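Glutamine aminotransferase class-II domain protein (PDB 3MDN) is probably a class II (Ntn-type) glutamine amidotransferase that releases ammonia from glutamine through an N-terminal nucleophile, though its acceptor substrate is not established. Local coordinates at residues Met185-Ala189 with Ile207-Val211; Cys4-Ala8 with Phe111-Gly115; Ala130-Phe135 with Leu150-Ser154; Ser145-Phe149 with Ala168-Leu172. One frame throughout, in Å; residues are numbered along the deposited sequence.

Contact 1: residues Met185-Ala189 with Ile207-Val211; sequences MRLSA and IAPSV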
# COMPACT_ATOMS: atom_id res chain seq x y z
N MSE D 185 31.81 0.11 10.22
CA MSE D 185 30.73 -0.50 10.96
C MSE D 185 30.16 0.48 11.95
O MSE D 185 30.88 0.94 12.84
CB MSE D 185 31.22 -1.75 11.71
CG MSE D 185 30.13 -2.34 12.65
SE MSE D 185 28.62 -3.12 11.62
CE MSE D 185 29.64 -4.44 10.61
N ARG D 186 28.90 0.86 11.78
CA ARG D 186 28.19 1.65 12.80
C ARG D 186 26.97 0.83 13.19
O ARG D 186 26.18 0.45 12.33
CB ARG D 186 27.73 2.99 12.24
CG ARG D 186 28.86 3.90 11.77
CD ARG D 186 28.99 5.07 12.69
NE ARG D 186 30.12 5.96 12.41
CZ ARG D 186 30.03 7.15 11.81
NH1 ARG D 186 28.84 7.60 11.39
NH2 ARG D 186 31.13 7.89 11.63
N LEU D 187 26.81 0.57 14.49
CA LEU D 187 25.81 -0.41 14.89
C LEU D 187 25.15 -0.12 16.24
O LEU D 187 25.80 -0.02 17.25
CB LEU D 187 26.46 -1.80 14.98
CG LEU D 187 25.47 -2.86 15.51
CD1 LEU D 187 25.42 -4.04 14.59
CD2 LEU D 187 25.84 -3.33 16.91
N SER D 188 23.82 -0.02 16.23
CA SER D 188 23.07 -0.19 17.44
C SER D 188 22.02 -1.18 16.98
O SER D 188 21.47 -1.08 15.86
CB SER D 188 22.43 1.13 17.89
OG SER D 188 21.21 1.27 17.19
N ALA D 189 21.79 -2.21 17.79
CA ALA D 189 20.83 -3.25 17.40
C ALA D 189 20.07 -3.69 18.64
O ALA D 189 20.63 -3.64 19.76
CB ALA D 189 21.57 -4.44 16.82
N ILE D 207 31.86 7.56 16.36
CA ILE D 207 30.41 7.80 16.33
C ILE D 207 29.65 6.46 16.31
O ILE D 207 29.95 5.59 15.48
CB ILE D 207 29.99 8.61 15.06
CG1 ILE D 207 30.55 10.05 15.11
CG2 ILE D 207 28.47 8.63 14.89
CD1 ILE D 207 30.38 10.83 13.80
N ALA D 208 28.68 6.30 17.20
CA ALA D 208 27.86 5.09 17.29
C ALA D 208 26.42 5.50 17.52
O ALA D 208 26.18 6.30 18.40
CB ALA D 208 28.34 4.25 18.45
N PRO D 209 25.46 4.98 16.74
CA PRO D 209 24.06 5.34 16.97
C PRO D 209 23.71 5.03 18.44
O PRO D 209 24.25 4.08 19.03
CB PRO D 209 23.28 4.45 15.98
CG PRO D 209 24.35 3.91 15.00
CD PRO D 209 25.61 3.86 15.78
N SER D 210 22.87 5.86 19.05
CA SER D 210 22.81 5.90 20.49
C SER D 210 21.86 4.82 21.03
O SER D 210 21.01 4.29 20.29
CB SER D 210 22.45 7.31 20.97
OG SER D 210 21.21 7.74 20.45
N VAL D 211 22.05 4.44 22.28
CA VAL D 211 21.15 3.47 22.91
C VAL D 211 20.96 3.89 24.36
O VAL D 211 21.93 4.22 25.03
CB VAL D 211 21.72 2.05 22.90
CG1 VAL D 211 20.82 1.11 23.71
CG2 VAL D 211 21.87 1.53 21.45

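Contact 2: residues Cys4-Ala8 with Phe111-Gly115; sequences CRWAA and FMHNG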
# COMPACT_ATOMS: atom_id res chain seq x y z
N CYS D 4 16.21 7.64 12.81
CA CYS D 4 15.85 6.21 12.63
C CYS D 4 15.37 5.58 13.95
O CYS D 4 15.60 4.39 14.21
CB CYS D 4 17.02 5.43 12.01
SG CYS D 4 16.53 3.81 11.27
N ARG D 5 14.68 6.38 14.77
CA ARG D 5 14.16 5.92 16.06
C ARG D 5 13.71 4.44 16.10
O ARG D 5 12.87 4.01 15.31
CB ARG D 5 13.00 6.82 16.49
N TRP D 6 14.28 3.68 17.03
CA TRP D 6 13.69 2.41 17.43
C TRP D 6 13.38 2.32 18.94
O TRP D 6 13.94 3.09 19.74
CB TRP D 6 14.48 1.21 16.92
CG TRP D 6 15.93 0.99 17.42
CD1 TRP D 6 17.08 1.13 16.67
CD2 TRP D 6 16.36 0.51 18.71
NE1 TRP D 6 18.19 0.78 17.43
CE2 TRP D 6 17.78 0.40 18.68
CE3 TRP D 6 15.69 0.15 19.88
CZ2 TRP D 6 18.52 -0.03 19.79
CZ3 TRP D 6 16.44 -0.28 20.97
CH2 TRP D 6 17.83 -0.36 20.92
N ALA D 7 12.48 1.41 19.32
CA ALA D 7 12.18 1.16 20.72
C ALA D 7 11.88 -0.31 20.99
O ALA D 7 11.25 -0.99 20.16
CB ALA D 7 11.03 2.03 21.19
N ALA D 8 12.32 -0.80 22.15
CA ALA D 8 12.10 -2.18 22.56
C ALA D 8 11.59 -2.24 23.99
O ALA D 8 11.88 -1.37 24.81
CB ALA D 8 13.39 -3.02 22.40
N PHE D 111 15.02 -9.07 15.25
CA PHE D 111 16.25 -8.30 15.21
C PHE D 111 16.01 -7.00 14.46
O PHE D 111 15.32 -6.98 13.46
CB PHE D 111 17.30 -9.16 14.48
CG PHE D 111 18.66 -8.53 14.35
CD1 PHE D 111 18.94 -7.66 13.31
CD2 PHE D 111 19.67 -8.84 15.25
CE1 PHE D 111 20.19 -7.09 13.18
CE2 PHE D 111 20.93 -8.29 15.14
CZ PHE D 111 21.19 -7.40 14.10
N MSE D 112 16.57 -5.91 14.96
CA MSE D 112 16.58 -4.64 14.24
C MSE D 112 17.88 -3.87 14.51
O MSE D 112 18.53 -4.08 15.54
CB MSE D 112 15.35 -3.79 14.58
CG MSE D 112 15.17 -3.46 16.02
SE MSE D 112 13.53 -2.42 16.23
CE MSE D 112 13.68 -2.28 18.20
N HIS D 113 18.25 -3.01 13.57
CA HIS D 113 19.57 -2.45 13.52
C HIS D 113 19.45 -1.02 12.98
O HIS D 113 18.73 -0.77 12.03
CB HIS D 113 20.46 -3.33 12.62
CG HIS D 113 21.63 -2.62 12.00
ND1 HIS D 113 22.75 -2.25 12.71
CD2 HIS D 113 21.87 -2.24 10.72
CE1 HIS D 113 23.62 -1.65 11.91
NE2 HIS D 113 23.11 -1.64 10.69
N ASN D 114 20.15 -0.12 13.63
CA ASN D 114 20.33 1.25 13.23
C ASN D 114 21.84 1.38 12.91
O ASN D 114 22.70 0.96 13.72
CB ASN D 114 19.94 2.13 14.45
CG ASN D 114 19.67 3.57 14.09
OD1 ASN D 114 19.26 4.36 14.94
ND2 ASN D 114 19.91 3.93 12.83
N GLY D 115 22.15 1.92 11.74
CA GLY D 115 23.52 2.25 11.33
C GLY D 115 23.81 1.76 9.91
O GLY D 115 22.91 1.70 9.08

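Contact 3: residues Ala130-Phe135 with Leu150-Ser154; sequences AIADEF and LLALS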
# COMPACT_ATOMS: atom_id res chain seq x y z
N ALA D 130 28.52 -15.33 2.43
CA ALA D 130 28.89 -15.68 3.80
C ALA D 130 27.75 -16.22 4.64
O ALA D 130 27.99 -16.75 5.70
CB ALA D 130 29.52 -14.50 4.51
N ILE D 131 26.50 -16.04 4.21
CA ILE D 131 25.39 -16.59 4.97
C ILE D 131 25.34 -18.13 4.83
O ILE D 131 25.39 -18.63 3.71
CB ILE D 131 24.04 -15.95 4.52
CG1 ILE D 131 24.03 -14.44 4.80
CG2 ILE D 131 22.87 -16.63 5.21
CD1 ILE D 131 22.97 -13.66 3.96
N ALA D 132 25.22 -18.87 5.93
CA ALA D 132 25.12 -20.35 5.85
C ALA D 132 23.88 -20.73 5.04
O ALA D 132 22.87 -20.02 5.11
CB ALA D 132 25.05 -21.01 7.22
N ASP D 133 23.98 -21.84 4.31
CA ASP D 133 22.87 -22.41 3.56
C ASP D 133 21.61 -22.53 4.41
O ASP D 133 20.51 -22.27 3.95
CB ASP D 133 23.23 -23.82 3.03
CG ASP D 133 24.45 -23.84 2.10
OD1 ASP D 133 24.95 -24.95 1.84
OD2 ASP D 133 24.91 -22.77 1.63
N GLU D 134 21.77 -22.95 5.66
CA GLU D 134 20.65 -23.18 6.57
C GLU D 134 19.76 -21.93 6.72
O GLU D 134 18.54 -22.02 6.90
CB GLU D 134 21.20 -23.55 7.96
CG GLU D 134 20.19 -24.18 8.92
CD GLU D 134 20.76 -24.38 10.33
OE1 GLU D 134 22.00 -24.47 10.49
OE2 GLU D 134 19.95 -24.45 11.28
N PHE D 135 20.37 -20.75 6.69
CA PHE D 135 19.61 -19.54 6.95
C PHE D 135 19.39 -18.72 5.69
O PHE D 135 18.69 -17.70 5.73
CB PHE D 135 20.25 -18.69 8.08
CG PHE D 135 20.31 -19.41 9.41
CD1 PHE D 135 19.19 -19.50 10.21
CD2 PHE D 135 21.48 -20.05 9.82
CE1 PHE D 135 19.25 -20.19 11.43
CE2 PHE D 135 21.55 -20.75 11.01
CZ PHE D 135 20.43 -20.81 11.82
N LEU D 150 21.25 -12.55 9.70
CA LEU D 150 21.37 -13.94 9.22
C LEU D 150 22.78 -14.49 9.41
O LEU D 150 22.95 -15.69 9.68
CB LEU D 150 20.94 -14.04 7.77
CG LEU D 150 19.49 -13.60 7.60
CD1 LEU D 150 19.11 -13.69 6.15
CD2 LEU D 150 18.51 -14.43 8.47
N LEU D 151 23.78 -13.62 9.26
CA LEU D 151 25.16 -13.95 9.62
C LEU D 151 25.31 -14.29 11.10
O LEU D 151 26.06 -15.19 11.46
CB LEU D 151 26.12 -12.80 9.32
CG LEU D 151 26.72 -12.42 7.96
CD1 LEU D 151 28.14 -11.90 8.25
CD2 LEU D 151 26.83 -13.58 7.00
N ALA D 152 24.62 -13.56 11.97
CA ALA D 152 24.67 -13.88 13.39
C ALA D 152 24.01 -15.23 13.69
O ALA D 152 24.53 -16.02 14.49
CB ALA D 152 24.05 -12.75 14.23
N LEU D 153 22.87 -15.51 13.05
CA LEU D 153 22.30 -16.87 13.09
C LEU D 153 23.32 -17.91 12.60
O LEU D 153 23.57 -18.90 13.30
CB LEU D 153 20.97 -16.98 12.31
CG LEU D 153 19.81 -16.33 13.11
CD1 LEU D 153 18.62 -15.92 12.24
CD2 LEU D 153 19.36 -17.21 14.29
N SER D 154 23.93 -17.67 11.43
CA SER D 154 24.96 -18.58 10.87
C SER D 154 26.09 -18.82 11.88
O SER D 154 26.66 -19.91 11.92
CB SER D 154 25.53 -18.04 9.56
OG SER D 154 24.48 -17.73 8.65

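Contact 4: residues Ser145-Phe149 with Ala168-Leu172; sequences SEVLF and AIARL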
# COMPACT_ATOMS: atom_id res chain seq x y z
N SER D 145 21.49 -4.72 7.17
CA SER D 145 20.88 -5.13 8.43
C SER D 145 20.46 -6.59 8.41
O SER D 145 20.67 -7.30 9.38
CB SER D 145 19.65 -4.27 8.72
OG SER D 145 20.03 -2.91 8.80
N GLU D 146 19.86 -7.01 7.30
CA GLU D 146 19.32 -8.37 7.19
C GLU D 146 20.46 -9.37 7.11
O GLU D 146 20.42 -10.41 7.75
CB GLU D 146 18.37 -8.50 6.01
CG GLU D 146 17.65 -9.84 5.96
CD GLU D 146 16.73 -10.02 4.79
OE1 GLU D 146 17.03 -9.51 3.67
OE2 GLU D 146 15.71 -10.74 4.97
N VAL D 147 21.51 -9.03 6.37
CA VAL D 147 22.75 -9.80 6.43
C VAL D 147 23.31 -9.97 7.85
O VAL D 147 23.58 -11.09 8.28
CB VAL D 147 23.85 -9.20 5.53
CG1 VAL D 147 25.07 -10.16 5.48
CG2 VAL D 147 23.33 -9.02 4.15
N LEU D 148 23.46 -8.87 8.58
CA LEU D 148 24.01 -8.94 9.91
C LEU D 148 23.23 -9.98 10.74
O LEU D 148 23.80 -10.79 11.49
CB LEU D 148 23.95 -7.57 10.57
CG LEU D 148 25.08 -6.96 11.42
CD1 LEU D 148 24.48 -6.08 12.49
CD2 LEU D 148 26.04 -7.99 12.05
N PHE D 149 21.91 -9.94 10.64
CA PHE D 149 21.05 -10.85 11.41
C PHE D 149 21.27 -12.30 11.00
O PHE D 149 21.46 -13.17 11.82
CB PHE D 149 19.58 -10.48 11.22
CG PHE D 149 18.59 -11.42 11.87
CD1 PHE D 149 18.77 -11.89 13.17
CD2 PHE D 149 17.42 -11.77 11.20
CE1 PHE D 149 17.80 -12.71 13.77
CE2 PHE D 149 16.47 -12.61 11.79
CZ PHE D 149 16.66 -13.07 13.07
N ALA D 168 29.73 -12.12 13.59
CA ALA D 168 29.08 -11.58 12.39
C ALA D 168 29.58 -10.16 12.10
O ALA D 168 29.87 -9.79 10.95
CB ALA D 168 27.59 -11.58 12.59
N ILE D 169 29.71 -9.36 13.16
CA ILE D 169 30.21 -7.99 12.99
C ILE D 169 31.66 -7.94 12.48
O ILE D 169 31.98 -7.19 11.55
CB ILE D 169 30.02 -7.20 14.30
CG1 ILE D 169 28.54 -6.80 14.42
CG2 ILE D 169 30.92 -5.97 14.35
CD1 ILE D 169 28.21 -6.29 15.80
N ALA D 170 32.54 -8.74 13.10
CA ALA D 170 33.94 -8.87 12.64
C ALA D 170 34.00 -9.18 11.15
O ALA D 170 34.74 -8.54 10.39
CB ALA D 170 34.69 -9.97 13.45
N ARG D 171 33.22 -10.17 10.74
CA ARG D 171 33.20 -10.57 9.34
C ARG D 171 32.76 -9.43 8.40
O ARG D 171 33.41 -9.16 7.38
CB ARG D 171 32.28 -11.77 9.18
CG ARG D 171 33.01 -13.08 9.22
CD ARG D 171 33.40 -13.49 7.76
NE ARG D 171 32.64 -14.62 7.24
CZ ARG D 171 31.85 -15.40 7.98
NH1 ARG D 171 31.72 -15.16 9.28
NH2 ARG D 171 31.20 -16.41 7.43
N LEU D 172 31.68 -8.74 8.76
CA LEU D 172 31.21 -7.66 7.87
C LEU D 172 32.14 -6.45 7.89
O LEU D 172 32.33 -5.78 6.87
CB LEU D 172 29.79 -7.24 8.22
CG LEU D 172 28.65 -8.11 7.69
CD1 LEU D 172 27.33 -7.65 8.27
CD2 LEU D 172 28.61 -8.08 6.19

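Contact 1: residues Met185-Ala189 with Ile207-Val211
Arg-186 lays its guanidinium flat against Ile-207, whose CB sits over the centre of the group, 3.6 Å from Arg-186 CZ, while CG2 lies near NH1 and CD1 near NH2. The arginine leaves the strand with CG beside the backbone N (chi1 -62°) and bends sharply at chi2 (-110°), which brings CD and NE past the Ile-207 carbonyl. Arg-186 NE lies 3.1 Å from Ile-207 O, but the angle is too poor for a hydrogen bond; NH2 instead forms a salt bridge with Asp-205, and Ile-207 O is bonded by Ser-203. Shortening the side chain to alanine is likely to leave Asp-205 without its cationic mate and to uncover one flank of Ile-207. Farther along, Pro-209 turns its ring to the strand, CD lying 3.7 Å from Leu-187 N. Ser-188 CB meets Val-211 CG2 at 3.6 Å, and Ser-188 OG is hydrogen-bonded to Trp-6 NE1. The two segments run almost the same way, 9° apart, with no hydrogen bond between them. Residues 207-211 carry the chain from strand 197-203 to strand 212-216 of the other sheet. Strand 185-192 pairs with strands 109-114 and 197-203, and Met-185 and Leu-187 face helix 161-179.

Contact 2: residues Cys4-Ala8 with Phe111-Gly115
Trp-6 and Met-112 form a Met-aromatic contact between two different beta sheets, which face each other as in the alpha-beta-beta-alpha sandwich of Ntn hydrolases. Here the strands 6-8 and 111-114 lie 9.0 Å apart, their N-to-C directions at 143°. The tight part is mostly apolar. Met-112, a selenomethionine, runs fully extended beyond CG, and its SE stands 5.0 Å from the centroid of the five-membered Trp-6 ring, 41° off the normal. The Met-112 CE methyl lies 3.6 Å from Trp-6 CE3 and 3.4 Å from Ala-7 O, with Ala-8 CB a little farther. Leu-85 and His-87 also touch this side chain, while Ser-188 bonds the indole. Toward solvent the packing thins to Asn-114 and the exposed Cys-4, the first modelled residue, which probably corresponds to the family's N-terminal nucleophile; the neighbouring His-Asn-Gly run is consistent with an oxyanion-hole segment. Asn-114 holds CG opposite its backbone N (chi1 -163°), which swings the amide to Cys-4, ND2 lying 3.4 Å from Cys-4 CB without a hydrogen bond. An alanine in its place is likely to leave Cys-4 without this polar flank. Asn-114 CB itself meets the indole at its edge, in plane, 3.7 Å from Trp-6 NE1.

Contact 3: residues Ala130-Phe135 with Leu150-Ser154
Phe-135 and Leu-153 meet in the apolar centre where the chain around the short helix 133-136 packs on the last turn of helix 144-154, an arrangement held by a CH-pi contact and a serine-mediated bond. Leu-153 CB lies over the middle of the Phe-135 ring, 3.6 Å from the centroid and only 7° off the normal. The ring's opposite face has Glu-134 CG near the rim. Ile-131 CG1 meets Leu-151 CD2 at 3.7 Å, the two side chains crossing at about a right angle, and Leu-151 CD2 also touches Ala-130 CB at 3.8 Å. Ile-131 CG2 approaches Leu-150 CB more loosely. Leu-151 reaches on to Ala-168 and Leu-172 of helix 161-179. At the outer margin the chemistry turns polar: Glu-134 pairs with Arg-107, and Ile-131 O accepts a hydrogen bond from Lys-125 of the second subunit, so this edge also belongs to a subunit contact. Ser-154 joins the two segments. Its OG accepts from Ala-132 N at 3.0 Å in a nearly straight bond (160°) and donates to Leu-150 O at 2.8 Å. That carbonyl is gripped twice, Ser-154 OG and Ser-154 N reaching Leu-150 O from opposite faces of its plane.

Contact 4: residues Ser145-Phe149 with Ala168-Leu172
No flat group enters the interface where Leu-148 meets Ala-168, Ile-169 and Leu-172; this is helix-on-helix packing of aliphatic side chains. The planar side chains of the two segments turn to other partners. The ring of Phe-149, whose CB points away from residues 168-172, meets that of Phe-111 with the planes about 15° apart, while the Arg-171 guanidinium pairs with Glu-155 and the Glu-146 carboxylate with Arg-139. Between the helices, the axes of 145-149 and 168-172 approach to 10.2 Å and their directions differ by 131°, well away from both perpendicular and antiparallel. The small Ala-168 permits the nearest backbone approach, its CA being 6.2 Å from Leu-148 CA. Leu-148 reaches across with one branch: Leu-148 CD2 meets Ile-169 CG1 at 3.6 Å and Ala-168 CB at 3.9 Å. The chi1 of Leu-148, -139°, lies away from a staggered position, and its other methyl sits so near Leu-187 of strand 185-192 that the exact placement of that branch is doubtful. Ile-169 and Leu-172 both extend the apolar layer to Met-185 on the same strand, so the helix pair rests on the sheet beneath it. The remaining contacts come from the two methyls of Leu-172. Leu-172 CD2 approaches Val-147 CG1 at 4.2 Å, while Leu-172 CD1 lies 3.9 Å from both Leu-148 CA and Leu-148 CG.

Contacts 3 and 4 share helix 144-154 and lie with centres 9 Å apart: contact 4 is wholly aliphatic and buried, whereas contact 3, farther from the chain's centre, adds a hydrogen bond across the segments and borders a second subunit. Contacts 1 and 2 are both only partly buried and meet on the sheet in which strands 109-114 and 185-192 are neighbours, where Ser-188 O lies 2.8 Å from Asn-114 N, a probable hydrogen bond. Contact 2, nearest the centre, joins two sheets through a selenium and an indole; contact 1 relies on an arginine and a proline toward the surface. Contact 4 touches both, packing its helices on the sheet, while contact 3 touches neither.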